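U4/U6 snRNA-associated-splicing factor PRP24 (Saccharomyces cerevisiae, PDB 4N0T) binds U6 snRNA and acts as a recycling factor of the spliceosome, the machinery that removes introns from precursor-messenger RNA. Local coordinates at residues C283-S288 and K359-N364; E200-I205 and E235-M240; V40-S43 and F48-A51. All coordinates share one frame; numbering follows the deposited sequence.

Contact 1. Residues C283-S288 and K359-N364. With SO4 (sulfate ion), chain C; nucleotides of chain B.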
ATOM      1  N   CYS A 283       3.860 -19.373   9.817  1.00 16.81           N
ATOM      2  CA  CYS A 283       2.875 -18.351   9.524  1.00 14.62           C
ATOM      3  C   CYS A 283       2.592 -17.578  10.790  1.00 18.52           C
ATOM      4  O   CYS A 283       2.617 -18.145  11.885  1.00 20.23           O
ATOM      5  CB  CYS A 283       1.575 -18.984   9.043  1.00 14.59           C
ATOM      6  SG  CYS A 283       1.742 -19.768   7.419  1.00 20.44           S
ATOM      7  N   LEU A 284       2.337 -16.284  10.635  1.00 16.37           N
ATOM      8  CA  LEU A 284       1.859 -15.445  11.733  1.00 15.64           C
ATOM      9  C   LEU A 284       0.450 -14.982  11.391  1.00 19.97           C
ATOM     10  O   LEU A 284       0.177 -14.603  10.259  1.00 16.69           O
ATOM     11  CB  LEU A 284       2.765 -14.222  11.897  1.00 15.22           C
ATOM     12  CG  LEU A 284       4.219 -14.497  12.283  1.00 19.94           C
ATOM     13  CD1 LEU A 284       4.947 -13.180  12.526  1.00 21.95           C
ATOM     14  CD2 LEU A 284       4.304 -15.392  13.545  1.00 20.73           C
ATOM     15  N   PHE A 285      -0.454 -15.011  12.365  1.00 14.33           N
ATOM     16  CA  PHE A 285      -1.849 -14.660  12.116  1.00 12.39           C
ATOM     17  C   PHE A 285      -2.525 -14.475  13.473  1.00 16.13           C
ATOM     18  O   PHE A 285      -2.013 -14.990  14.466  1.00 18.49           O
ATOM     19  CB  PHE A 285      -2.532 -15.795  11.342  1.00 14.71           C
ATOM     20  CG  PHE A 285      -2.347 -17.159  11.958  1.00 17.61           C
ATOM     21  CD1 PHE A 285      -1.214 -17.913  11.688  1.00 16.35           C
ATOM     22  CD2 PHE A 285      -3.320 -17.693  12.802  1.00 19.53           C
ATOM     23  CE1 PHE A 285      -1.038 -19.171  12.243  1.00 21.42           C
ATOM     24  CE2 PHE A 285      -3.152 -18.948  13.353  1.00 19.67           C
ATOM     25  CZ  PHE A 285      -2.018 -19.688  13.080  1.00 20.05           C
ATOM     26  N   PRO A 286      -3.632 -13.716  13.531  1.00 18.31           N
ATOM     27  CA  PRO A 286      -4.187 -12.883  12.454  1.00 19.13           C
ATOM     28  C   PRO A 286      -3.493 -11.525  12.428  1.00 20.63           C
ATOM     29  O   PRO A 286      -3.091 -11.006  13.479  1.00 20.01           O
ATOM     30  CB  PRO A 286      -5.643 -12.708  12.881  1.00 21.17           C
ATOM     31  CG  PRO A 286      -5.545 -12.644  14.398  1.00 21.58           C
ATOM     32  CD  PRO A 286      -4.440 -13.617  14.772  1.00 18.92           C
ATOM     33  N   LEU A 287      -3.365 -10.957  11.233  1.00 19.10           N
ATOM     34  CA  LEU A 287      -2.712  -9.673  11.025  1.00 17.05           C
ATOM     35  C   LEU A 287      -3.642  -8.780  10.204  1.00 17.49           C
ATOM     36  O   LEU A 287      -4.396  -9.267   9.347  1.00 16.36           O
ATOM     37  CB  LEU A 287      -1.413  -9.866  10.220  1.00 17.82           C
ATOM     38  CG  LEU A 287      -0.297 -10.706  10.847  1.00 20.12           C
ATOM     39  CD1 LEU A 287       0.867 -10.934   9.873  1.00 21.48           C
ATOM     40  CD2 LEU A 287       0.195  -9.997  12.089  1.00 24.16           C
ATOM     41  N   SER A 288      -3.568  -7.474  10.457  1.00 16.35           N
ATOM     42  CA  SER A 288      -4.251  -6.479   9.636  1.00 17.56           C
ATOM     43  C   SER A 288      -3.738  -6.510   8.200  1.00 13.51           C
ATOM     44  O   SER A 288      -2.540  -6.659   7.972  1.00 14.64           O
ATOM     45  CB  SER A 288      -3.986  -5.081  10.195  1.00 17.61           C
ATOM     46  OG  SER A 288      -4.329  -4.085   9.249  1.00 18.18           O
ATOM     47  N   LYS A 359      -4.821 -21.553   8.109  1.00 18.43           N
ATOM     48  CA  LYS A 359      -6.081 -21.756   7.398  1.00 19.39           C
ATOM     49  C   LYS A 359      -7.190 -22.213   8.344  1.00 20.83           C
ATOM     50  O   LYS A 359      -8.316 -21.713   8.277  1.00 23.80           O
ATOM     51  CB  LYS A 359      -5.913 -22.786   6.276  1.00 20.76           C
ATOM     52  CG  LYS A 359      -5.044 -22.308   5.119  1.00 24.79           C
ATOM     53  CD  LYS A 359      -5.041 -23.341   3.999  1.00 28.45           C
ATOM     54  CE  LYS A 359      -4.242 -22.860   2.809  1.00 35.89           C
ATOM     55  NZ  LYS A 359      -4.380 -23.796   1.649  1.00 39.00           N
ATOM     56  N   ARG A 360      -6.870 -23.162   9.219  1.00 22.42           N
ATOM     57  CA  ARG A 360      -7.859 -23.655  10.186  1.00 25.14           C
ATOM     58  C   ARG A 360      -8.365 -22.539  11.095  1.00 24.31           C
ATOM     59  O   ARG A 360      -9.572 -22.415  11.337  1.00 26.84           O
ATOM     60  CB  ARG A 360      -7.300 -24.820  11.013  1.00 26.79           C
ATOM     61  CG  ARG A 360      -7.323 -26.162  10.272  1.00 27.65           C
ATOM     62  CD  ARG A 360      -6.909 -27.328  11.179  1.00 27.48           C
ATOM     63  NE  ARG A 360      -5.488 -27.296  11.515  1.00 28.20           N
ATOM     64  CZ  ARG A 360      -4.550 -27.944  10.833  1.00 25.14           C
ATOM     65  NH1 ARG A 360      -4.879 -28.692   9.782  1.00 29.08           N
ATOM     66  NH2 ARG A 360      -3.280 -27.850  11.201  1.00 27.88           N
ATOM     67  N   TYR A 361      -7.446 -21.709  11.577  1.00 21.82           N
ATOM     68  CA  TYR A 361      -7.827 -20.580  12.418  1.00 20.80           C
ATOM     69  C   TYR A 361      -8.751 -19.633  11.671  1.00 24.55           C
ATOM     70  O   TYR A 361      -9.772 -19.197  12.205  1.00 22.83           O
ATOM     71  CB  TYR A 361      -6.595 -19.827  12.938  1.00 20.18           C
ATOM     72  CG  TYR A 361      -6.958 -18.679  13.850  1.00 21.44           C
ATOM     73  CD1 TYR A 361      -7.275 -18.902  15.188  1.00 25.49           C
ATOM     74  CD2 TYR A 361      -7.015 -17.374  13.373  1.00 19.94           C
ATOM     75  CE1 TYR A 361      -7.621 -17.849  16.025  1.00 26.66           C
ATOM     76  CE2 TYR A 361      -7.353 -16.321  14.193  1.00 24.99           C
ATOM     77  CZ  TYR A 361      -7.660 -16.562  15.522  1.00 30.61           C
ATOM     78  OH  TYR A 361      -8.004 -15.511  16.344  1.00 29.37           O
ATOM     79  N   TYR A 362      -8.401 -19.329  10.421  1.00 20.69           N
ATOM     80  CA  TYR A 362      -9.225 -18.450   9.612  1.00 20.67           C
ATOM     81  C   TYR A 362     -10.619 -19.034   9.403  1.00 21.41           C
ATOM     82  O   TYR A 362     -11.617 -18.323   9.556  1.00 24.53           O
ATOM     83  CB  TYR A 362      -8.562 -18.202   8.254  1.00 20.37           C
ATOM     84  CG  TYR A 362      -9.409 -17.370   7.332  1.00 21.21           C
ATOM     85  CD1 TYR A 362      -9.367 -15.988   7.386  1.00 24.53           C
ATOM     86  CD2 TYR A 362     -10.255 -17.969   6.404  1.00 26.74           C
ATOM     87  CE1 TYR A 362     -10.147 -15.215   6.534  1.00 29.12           C
ATOM     88  CE2 TYR A 362     -11.034 -17.208   5.555  1.00 25.86           C
ATOM     89  CZ  TYR A 362     -10.976 -15.837   5.627  1.00 26.89           C
ATOM     90  OH  TYR A 362     -11.754 -15.083   4.779  1.00 34.66           O
ATOM     91  N   ASN A 363     -10.684 -20.317   9.052  1.00 24.60           N
ATOM     92  CA  ASN A 363     -11.966 -20.970   8.789  1.00 24.51           C
ATOM     93  C   ASN A 363     -12.896 -20.903  10.004  1.00 31.39           C
ATOM     94  O   ASN A 363     -14.097 -20.657   9.862  1.00 31.00           O
ATOM     95  CB  ASN A 363     -11.753 -22.425   8.338  1.00 30.39           C
ATOM     96  CG  ASN A 363     -11.021 -22.528   7.004  1.00 36.84           C
ATOM     97  OD1 ASN A 363     -11.015 -21.584   6.208  1.00 36.06           O
ATOM     98  ND2 ASN A 363     -10.409 -23.684   6.751  1.00 39.69           N
ATOM     99  N   ASN A 364     -12.319 -21.089  11.191  1.00 29.24           N
ATOM    100  CA  ASN A 364     -13.074 -21.019  12.448  1.00 36.11           C
ATOM    101  C   ASN A 364     -13.683 -19.647  12.740  1.00 38.89           C
ATOM    102  O   ASN A 364     -14.754 -19.558  13.337  1.00 41.73           O
ATOM    103  CB  ASN A 364     -12.201 -21.465  13.631  1.00 37.19           C
ATOM    104  CG  ASN A 364     -11.956 -22.961  13.644  1.00 40.65           C
ATOM    105  OD1 ASN A 364     -12.638 -23.717  12.953  1.00 45.07           O
ATOM    106  ND2 ASN A 364     -10.988 -23.398  14.443  1.00 40.62           N
TER
HETATM  107  S   SO4 C 501      -0.834 -29.708   9.404  1.00 58.72           S
HETATM  108  O1  SO4 C 501       0.042 -29.366   8.286  1.00 56.73           O
HETATM  109  O2  SO4 C 501      -2.142 -30.141   8.898  1.00 53.02           O
HETATM  110  O3  SO4 C 501      -0.226 -30.782  10.188  1.00 62.67           O
HETATM  111  O4  SO4 C 501      -0.975 -28.535  10.262  1.00 54.34           O
ATOM    112  P     A B  54     -14.950 -20.190   3.097  1.00 81.75           P
ATOM    113  OP1   A B  54     -13.701 -19.381   3.149  1.00 82.83           O
ATOM    114  OP2   A B  54     -15.863 -20.023   1.935  1.00 79.61           O
ATOM    115  O5'   A B  54     -14.538 -21.726   3.235  1.00 83.03           O
ATOM    116  C5'   A B  54     -13.723 -22.162   4.315  1.00 85.63           C
ATOM    117  C4'   A B  54     -13.815 -23.653   4.525  1.00 86.91           C
ATOM    118  O4'   A B  54     -15.194 -24.036   4.766  1.00 85.94           O
ATOM    119  C3'   A B  54     -13.384 -24.524   3.355  1.00 86.62           C
ATOM    120  O3'   A B  54     -11.980 -24.689   3.283  1.00 88.72           O
ATOM    121  C2'   A B  54     -14.135 -25.822   3.618  1.00 87.24           C
ATOM    122  O2'   A B  54     -13.484 -26.583   4.625  1.00 90.43           O
ATOM    123  C1'   A B  54     -15.452 -25.297   4.188  1.00 85.94           C
ATOM    124  N9    A B  54     -16.478 -25.122   3.145  1.00 83.34           N
ATOM    125  C8    A B  54     -16.909 -23.940   2.593  1.00 81.37           C
ATOM    126  N7    A B  54     -17.841 -24.083   1.684  1.00 79.73           N
ATOM    127  C5    A B  54     -18.038 -25.454   1.631  1.00 80.51           C
ATOM    128  C6    A B  54     -18.900 -26.247   0.858  1.00 79.75           C
ATOM    129  N6    A B  54     -19.754 -25.754  -0.044  1.00 78.03           N
ATOM    130  N1    A B  54     -18.843 -27.580   1.054  1.00 81.19           N
ATOM    131  C2    A B  54     -17.989 -28.078   1.956  1.00 83.39           C
ATOM    132  N3    A B  54     -17.130 -27.434   2.739  1.00 84.43           N
ATOM    133  C4    A B  54     -17.207 -26.109   2.526  1.00 82.78           C
TER

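Contact 2. Residues E200-I205 and E235-M240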
ATOM      1  N   GLU A 200       8.836  -2.732 -35.255  1.00 17.98           N
ATOM      2  CA  GLU A 200       8.460  -1.319 -35.425  1.00 19.06           C
ATOM      3  C   GLU A 200       7.331  -1.098 -36.438  1.00 20.10           C
ATOM      4  O   GLU A 200       6.669  -0.061 -36.414  1.00 20.38           O
ATOM      5  CB  GLU A 200       9.657  -0.450 -35.802  1.00 21.18           C
ATOM      6  CG  GLU A 200      10.191  -0.770 -37.194  1.00 23.03           C
ATOM      7  CD  GLU A 200      11.500  -0.071 -37.494  1.00 30.20           C
ATOM      8  OE1 GLU A 200      11.903   0.810 -36.716  1.00 36.17           O
ATOM      9  OE2 GLU A 200      12.132  -0.423 -38.512  1.00 29.45           O
ATOM     10  N   GLY A 201       7.101  -2.079 -37.307  1.00 19.89           N
ATOM     11  CA  GLY A 201       5.977  -2.025 -38.228  1.00 21.51           C
ATOM     12  C   GLY A 201       4.624  -1.938 -37.534  1.00 25.47           C
ATOM     13  O   GLY A 201       3.669  -1.379 -38.081  1.00 21.29           O
ATOM     14  N   PHE A 202       4.530  -2.502 -36.327  1.00 18.73           N
ATOM     15  CA  PHE A 202       3.265  -2.503 -35.601  1.00 20.82           C
ATOM     16  C   PHE A 202       2.914  -1.131 -35.018  1.00 18.74           C
ATOM     17  O   PHE A 202       1.743  -0.832 -34.793  1.00 21.12           O
ATOM     18  CB  PHE A 202       3.302  -3.552 -34.479  1.00 19.21           C
ATOM     19  CG  PHE A 202       3.322  -4.962 -34.981  1.00 16.65           C
ATOM     20  CD1 PHE A 202       2.172  -5.539 -35.512  1.00 18.14           C
ATOM     21  CD2 PHE A 202       4.489  -5.709 -34.951  1.00 18.66           C
ATOM     22  CE1 PHE A 202       2.182  -6.831 -35.985  1.00 17.58           C
ATOM     23  CE2 PHE A 202       4.508  -7.006 -35.428  1.00 21.50           C
ATOM     24  CZ  PHE A 202       3.351  -7.572 -35.942  1.00 22.52           C
ATOM     25  N   GLY A 203       3.925  -0.304 -34.776  1.00 19.27           N
ATOM     26  CA  GLY A 203       3.709   1.004 -34.167  1.00 23.31           C
ATOM     27  C   GLY A 203       4.976   1.543 -33.530  1.00 19.98           C
ATOM     28  O   GLY A 203       5.971   0.828 -33.416  1.00 20.62           O
ATOM     29  N   SER A 204       4.953   2.807 -33.110  1.00 21.17           N
ATOM     30  CA  SER A 204       6.131   3.432 -32.511  1.00 20.45           C
ATOM     31  C   SER A 204       6.553   2.732 -31.223  1.00 20.83           C
ATOM     32  O   SER A 204       5.730   2.516 -30.334  1.00 22.86           O
ATOM     33  CB  SER A 204       5.855   4.908 -32.198  1.00 26.66           C
ATOM     34  OG  SER A 204       5.621   5.644 -33.386  1.00 33.78           O
ATOM     35  N   ILE A 205       7.834   2.402 -31.133  1.00 19.57           N
ATOM     36  CA  ILE A 205       8.388   1.761 -29.943  1.00 22.14           C
ATOM     37  C   ILE A 205       8.951   2.815 -28.992  1.00 26.59           C
ATOM     38  O   ILE A 205       9.848   3.585 -29.346  1.00 28.12           O
ATOM     39  CB  ILE A 205       9.488   0.764 -30.320  1.00 17.66           C
ATOM     40  CG1 ILE A 205       8.892  -0.388 -31.125  1.00 22.81           C
ATOM     41  CG2 ILE A 205      10.179   0.225 -29.066  1.00 20.89           C
ATOM     42  CD1 ILE A 205       9.944  -1.262 -31.793  1.00 23.03           C
ATOM     43  N   GLU A 235      -1.046  -4.780 -28.909  1.00 19.89           N
ATOM     44  CA  GLU A 235      -2.004  -5.864 -29.110  1.00 20.77           C
ATOM     45  C   GLU A 235      -1.751  -6.579 -30.424  1.00 22.27           C
ATOM     46  O   GLU A 235      -1.734  -7.812 -30.492  1.00 20.27           O
ATOM     47  CB  GLU A 235      -3.437  -5.327 -29.137  1.00 26.55           C
ATOM     48  CG  GLU A 235      -4.112  -5.228 -27.794  1.00 44.91           C
ATOM     49  CD  GLU A 235      -5.608  -4.993 -27.925  1.00 58.27           C
ATOM     50  OE1 GLU A 235      -6.202  -4.411 -26.990  1.00 63.92           O
ATOM     51  OE2 GLU A 235      -6.185  -5.397 -28.963  1.00 59.98           O
ATOM     52  N   ARG A 236      -1.576  -5.792 -31.474  1.00 19.90           N
ATOM     53  CA  ARG A 236      -1.337  -6.369 -32.792  1.00 20.12           C
ATOM     54  C   ARG A 236       0.027  -7.053 -32.856  1.00 22.64           C
ATOM     55  O   ARG A 236       0.190  -8.045 -33.565  1.00 21.77           O
ATOM     56  CB  ARG A 236      -1.520  -5.304 -33.888  1.00 20.14           C
ATOM     57  CG  ARG A 236      -2.988  -4.894 -34.042  1.00 26.33           C
ATOM     58  CD  ARG A 236      -3.252  -3.950 -35.211  1.00 27.74           C
ATOM     59  NE  ARG A 236      -2.704  -2.619 -34.976  1.00 30.79           N
ATOM     60  CZ  ARG A 236      -1.581  -2.177 -35.523  1.00 25.51           C
ATOM     61  NH1 ARG A 236      -0.896  -2.962 -36.344  1.00 25.41           N
ATOM     62  NH2 ARG A 236      -1.143  -0.957 -35.254  1.00 28.18           N
ATOM     63  N   ALA A 237       0.996  -6.553 -32.088  1.00 17.98           N
ATOM     64  CA  ALA A 237       2.317  -7.189 -32.041  1.00 17.44           C
ATOM     65  C   ALA A 237       2.251  -8.617 -31.463  1.00 16.01           C
ATOM     66  O   ALA A 237       3.167  -9.423 -31.664  1.00 16.97           O
ATOM     67  CB  ALA A 237       3.306  -6.320 -31.244  1.00 15.22           C
ATOM     68  N   LEU A 238       1.161  -8.941 -30.767  1.00 16.44           N
ATOM     69  CA  LEU A 238       0.994 -10.287 -30.222  1.00 20.00           C
ATOM     70  C   LEU A 238       0.869 -11.340 -31.318  1.00 20.67           C
ATOM     71  O   LEU A 238       1.061 -12.538 -31.070  1.00 19.00           O
ATOM     72  CB  LEU A 238      -0.213 -10.353 -29.282  1.00 18.29           C
ATOM     73  CG  LEU A 238      -0.165  -9.427 -28.073  1.00 20.94           C
ATOM     74  CD1 LEU A 238      -1.445  -9.556 -27.253  1.00 24.32           C
ATOM     75  CD2 LEU A 238       1.080  -9.699 -27.212  1.00 21.56           C
ATOM     76  N   GLN A 239       0.575 -10.907 -32.542  1.00 23.11           N
ATOM     77  CA  GLN A 239       0.542 -11.840 -33.673  1.00 25.09           C
ATOM     78  C   GLN A 239       1.907 -12.463 -33.934  1.00 20.69           C
ATOM     79  O   GLN A 239       2.012 -13.479 -34.626  1.00 21.51           O
ATOM     80  CB  GLN A 239       0.087 -11.125 -34.945  1.00 27.76           C
ATOM     81  CG  GLN A 239      -1.342 -10.616 -34.938  1.00 30.62           C
ATOM     82  CD  GLN A 239      -1.609  -9.735 -36.144  1.00 37.96           C
ATOM     83  OE1 GLN A 239      -2.077 -10.207 -37.184  1.00 45.34           O
ATOM     84  NE2 GLN A 239      -1.280  -8.451 -36.023  1.00 35.23           N
ATOM     85  N   MET A 240       2.958 -11.844 -33.399  1.00 18.29           N
ATOM     86  CA  MET A 240       4.301 -12.402 -33.518  1.00 15.82           C
ATOM     87  C   MET A 240       4.517 -13.630 -32.619  1.00 18.93           C
ATOM     88  O   MET A 240       5.543 -14.306 -32.733  1.00 18.45           O
ATOM     89  CB  MET A 240       5.363 -11.333 -33.218  1.00 17.06           C
ATOM     90  CG  MET A 240       5.441 -10.217 -34.242  1.00 18.83           C
ATOM     91  SD  MET A 240       6.339 -10.772 -35.703  1.00 22.53           S
ATOM     92  CE  MET A 240       8.018 -10.593 -35.092  1.00 22.02           C
TER
HETATM   93  O   HOH W   1       1.073  -1.562 -38.160  1.00 27.05           O

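Contact 3. Residues V40-S43 and F48-A51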
ATOM      1  N   VAL A  40     -11.614  12.662  17.035  1.00 21.45           N
ATOM      2  CA  VAL A  40     -11.428  13.843  17.877  1.00 24.41           C
ATOM      3  C   VAL A  40      -9.926  14.032  18.107  1.00 31.25           C
ATOM      4  O   VAL A  40      -9.197  13.053  18.285  1.00 32.33           O
ATOM      5  CB  VAL A  40     -12.165  13.703  19.223  1.00 27.14           C
ATOM      6  CG1 VAL A  40     -12.008  14.960  20.065  1.00 36.11           C
ATOM      7  CG2 VAL A  40     -13.641  13.422  18.994  1.00 26.11           C
ATOM      8  N   ALA A  41      -9.461  15.278  18.069  1.00 23.69           N
ATOM      9  CA  ALA A  41      -8.045  15.586  18.299  1.00 23.94           C
ATOM     10  C   ALA A  41      -7.927  16.837  19.153  1.00 27.78           C
ATOM     11  O   ALA A  41      -8.737  17.760  19.027  1.00 22.94           O
ATOM     12  CB  ALA A  41      -7.318  15.795  16.987  1.00 23.78           C
ATOM     13  N   ASP A  42      -6.906  16.876  20.002  1.00 27.13           N
ATOM     14  CA  ASP A  42      -6.641  18.058  20.804  1.00 25.91           C
ATOM     15  C   ASP A  42      -6.171  19.200  19.922  1.00 21.03           C
ATOM     16  O   ASP A  42      -5.478  18.984  18.918  1.00 23.79           O
ATOM     17  CB  ASP A  42      -5.548  17.769  21.836  1.00 33.08           C
ATOM     18  CG  ASP A  42      -6.025  16.897  22.977  1.00 40.90           C
ATOM     19  OD1 ASP A  42      -7.252  16.798  23.197  1.00 44.32           O
ATOM     20  OD2 ASP A  42      -5.157  16.328  23.673  1.00 42.38           O
ATOM     21  N   SER A  43      -6.525  20.426  20.300  1.00 22.77           N
ATOM     22  CA  SER A  43      -5.917  21.588  19.666  1.00 20.86           C
ATOM     23  C   SER A  43      -4.432  21.617  20.027  1.00 21.73           C
ATOM     24  O   SER A  43      -3.989  20.872  20.910  1.00 25.60           O
ATOM     25  CB  SER A  43      -6.580  22.874  20.142  1.00 26.47           C
ATOM     26  OG  SER A  43      -6.317  23.072  21.515  1.00 25.34           O
ATOM     27  N   PHE A  48      -8.883  23.258  23.619  1.00 25.50           N
ATOM     28  CA  PHE A  48     -10.156  22.786  23.086  1.00 21.09           C
ATOM     29  C   PHE A  48      -9.918  21.566  22.196  1.00 23.88           C
ATOM     30  O   PHE A  48      -8.781  21.119  22.042  1.00 23.86           O
ATOM     31  CB  PHE A  48     -10.885  23.901  22.313  1.00 21.32           C
ATOM     32  CG  PHE A  48     -10.186  24.335  21.050  1.00 25.22           C
ATOM     33  CD1 PHE A  48     -10.404  23.668  19.841  1.00 24.23           C
ATOM     34  CD2 PHE A  48      -9.327  25.419  21.066  1.00 26.63           C
ATOM     35  CE1 PHE A  48      -9.759  24.075  18.683  1.00 23.28           C
ATOM     36  CE2 PHE A  48      -8.692  25.833  19.918  1.00 28.93           C
ATOM     37  CZ  PHE A  48      -8.906  25.157  18.717  1.00 22.64           C
ATOM     38  N   ARG A  49     -10.978  21.013  21.614  1.00 23.17           N
ATOM     39  CA  ARG A  49     -10.788  19.885  20.701  1.00 23.02           C
ATOM     40  C   ARG A  49     -11.423  20.104  19.335  1.00 22.55           C
ATOM     41  O   ARG A  49     -12.424  20.815  19.202  1.00 22.61           O
ATOM     42  CB  ARG A  49     -11.316  18.586  21.316  1.00 26.38           C
ATOM     43  CG  ARG A  49     -10.715  18.275  22.679  1.00 30.95           C
ATOM     44  CD  ARG A  49     -10.939  16.834  23.086  1.00 33.57           C
ATOM     45  NE  ARG A  49      -9.840  15.968  22.662  1.00 40.54           N
ATOM     46  CZ  ARG A  49      -9.854  14.640  22.752  1.00 45.77           C
ATOM     47  NH1 ARG A  49     -10.919  14.018  23.238  1.00 45.89           N
ATOM     48  NH2 ARG A  49      -8.811  13.931  22.340  1.00 48.34           N
ATOM     49  N   PHE A  50     -10.826  19.482  18.321  1.00 17.44           N
ATOM     50  CA  PHE A  50     -11.403  19.448  16.978  1.00 18.41           C
ATOM     51  C   PHE A  50     -12.079  18.092  16.799  1.00 17.98           C
ATOM     52  O   PHE A  50     -11.704  17.110  17.452  1.00 20.40           O
ATOM     53  CB  PHE A  50     -10.310  19.527  15.915  1.00 17.98           C
ATOM     54  CG  PHE A  50      -9.645  20.874  15.786  1.00 17.08           C
ATOM     55  CD1 PHE A  50     -10.205  21.872  14.995  1.00 18.32           C
ATOM     56  CD2 PHE A  50      -8.421  21.119  16.404  1.00 20.36           C
ATOM     57  CE1 PHE A  50      -9.572  23.100  14.837  1.00 19.10           C
ATOM     58  CE2 PHE A  50      -7.783  22.343  16.253  1.00 20.22           C
ATOM     59  CZ  PHE A  50      -8.355  23.333  15.464  1.00 18.57           C
ATOM     60  N   ALA A  51     -13.067  18.023  15.910  1.00 18.56           N
ATOM     61  CA  ALA A  51     -13.621  16.734  15.501  1.00 21.62           C
ATOM     62  C   ALA A  51     -13.812  16.678  13.996  1.00 17.93           C
ATOM     63  O   ALA A  51     -14.143  17.680  13.358  1.00 18.67           O
ATOM     64  CB  ALA A  51     -14.946  16.450  16.206  1.00 20.61           C
TER

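Contact 1. Residues C283-S288 and K359-N364
A cis peptide bond joins Phe-285 to Pro-286, and both side chains of this bend meet one ring, that of Tyr-361 on the helix. The helix backbone directs Tyr-361 at the strand end, and CG anti to the backbone N (chi1 -178°) carries the ring on past Phe-285 to Pro-286. CE2 of Phe-285 comes 3.6 Å from Tyr-361 CB, while CD2 of Phe-285 lies 3.8 Å from Tyr-361 CD2. The two ring planes are inclined at 47°, an oblique pairing. Further out, Pro-286 CD covers the next part of the same ring, 4.0 Å from Tyr-361 CE2. No hydrogen bond crosses this apolar contact.

Another side of the helix is polar. Arg-360 meets a sulfate ion, probably from the crystallisation liquor, with its guanidinium edge, NH2 giving a 2.6 Å bond to sulfate O4 and NH1 a longer one to O2; Asp-357 forms a salt bridge with NH2, and Thr-354 and Asn-356 also bind the sulfate. Asn-363 OD1 approaches C5' of nucleotide A54 of chain B at 3.4 Å. Phe-285 also packs on Met-358, so helix 355-365 lies against central strand 281-285, the arrangement that characterises an occluded RNA recognition motif.

Contact 2. Residues E200-I205 and E235-M240
Phe-202 lays one face of its ring flat against the backbone of Ala-237. The CA of Ala-237 stands 3.7 Å from the ring centroid and only 5° off the ring normal, a CH-pi contact, and Ala-237 CB extends the cover to 3.9 Å from Phe-202 CD2. Round the rim come two longer side chains. Met-240, bent at both chi2 and chi3, brings CG to 3.5 Å from Phe-202 CE2 and leaves SD at the ring edge, a Met-aromatic contact. Gln-239 approaches near the ring plane, its NE2 3.8 Å from Phe-202 CE1. That amide is held by a bond from its NE2 to Arg-236 O (2.9 Å, 159°), and because the backbone N of Gln-239 binds this oxygen from the other face of the carbonyl, Arg-236 O is gripped twice.

In the third RNA recognition motif, this contact fastens the turn between helix 192-199 and strand 205-209 to the C-terminal part of helix 231-237 and the 3-10 turn that follows; Ala-237 and Met-240 also touch Phe-199 of the first helix.

Arg-236 arches over the turn, its chain bent at chi3. Its NE forms a salt bridge with Asp-232, the stronger polar partner of this side chain; NH2 adds a weak, strongly bent bond to Phe-202 O (2.9 Å, 125°), an oxygen that also accepts from Ser-233 OG. A water links NH1 of Arg-236 to Gly-201 O.

Contact 3. Residues V40-S43 and F48-A51
Ser-43 sets its CB over the centre of one face of the Phe-48 ring, 3.5 Å from the centroid, a CH-pi contact. At the edge of that ring stands CE1 of Phe-50, whose own face receives Phe-48 CE1, while the carbonyl oxygens of Ala-41 and Asp-42 lie at the edge of the Phe-50 ring. The third flat group, the guanidinium of Arg-49, has Val-40 CG1 over one face, 3.3 Å above the plane and toward its rim, the two side chains crossing at about a right angle.

A bend at chi3 (91°) turns the Arg-49 head back over the neighbouring strand, where NE forms a salt bridge with Asp-42 OD1 at 2.8 Å. The planes of the two groups are 52° apart, and the hydrogen bond within the salt bridge is bent and weak; NH1 has its own hydrogen bond, to Tyr-20 O. Ser-43 OG sits between its own backbone N and carbonyl carbon (chi1 66°), close to the Phe-48 backbone, whose N makes a weak 3.3 Å bond to OG; the stronger partner of OG is Asn-47.

Ala-41 and Phe-50 form the hydrogen-bonded pair, with bonds of 3.0 Å from Ala-41 N to Phe-50 O and 2.8 Å from Phe-50 N to Ala-41 O. Non-hydrogen-bonded pairs flank it, Val-40 with Ala-51 and Asp-42 with Arg-49, and Ser-43 N bonds to Phe-48 O beyond. Ala-41 and Phe-50 share a sheet face that meets Leu-113 of the second RNA recognition motif. The whole is the turn end of the hairpin of strands 35-42 and 49-55 in the first motif, and by sequence Phe-48 and Phe-50 match aromatic positions of the RNP1 element of such motifs.

In the fold
From the N terminus, contact 3 comes first and closes the short turn of the hairpin formed by strands 35-42 and 49-55 in the first RNA recognition motif. Contact 2 follows in the third motif, where 29 intervening residues, including most of a two-strand hairpin, return helix 231-237 to the turn after helix 192-199. Contact 1 comes last and spans 70 residues of the occluded motif, joining the end of its first strand to the C-terminal helix. The three run in series, neither nested nor crossing, each within its own domain. Contacts 2 and 3 lie on opposite sides of the chain's centre, their centres 59 Å apart.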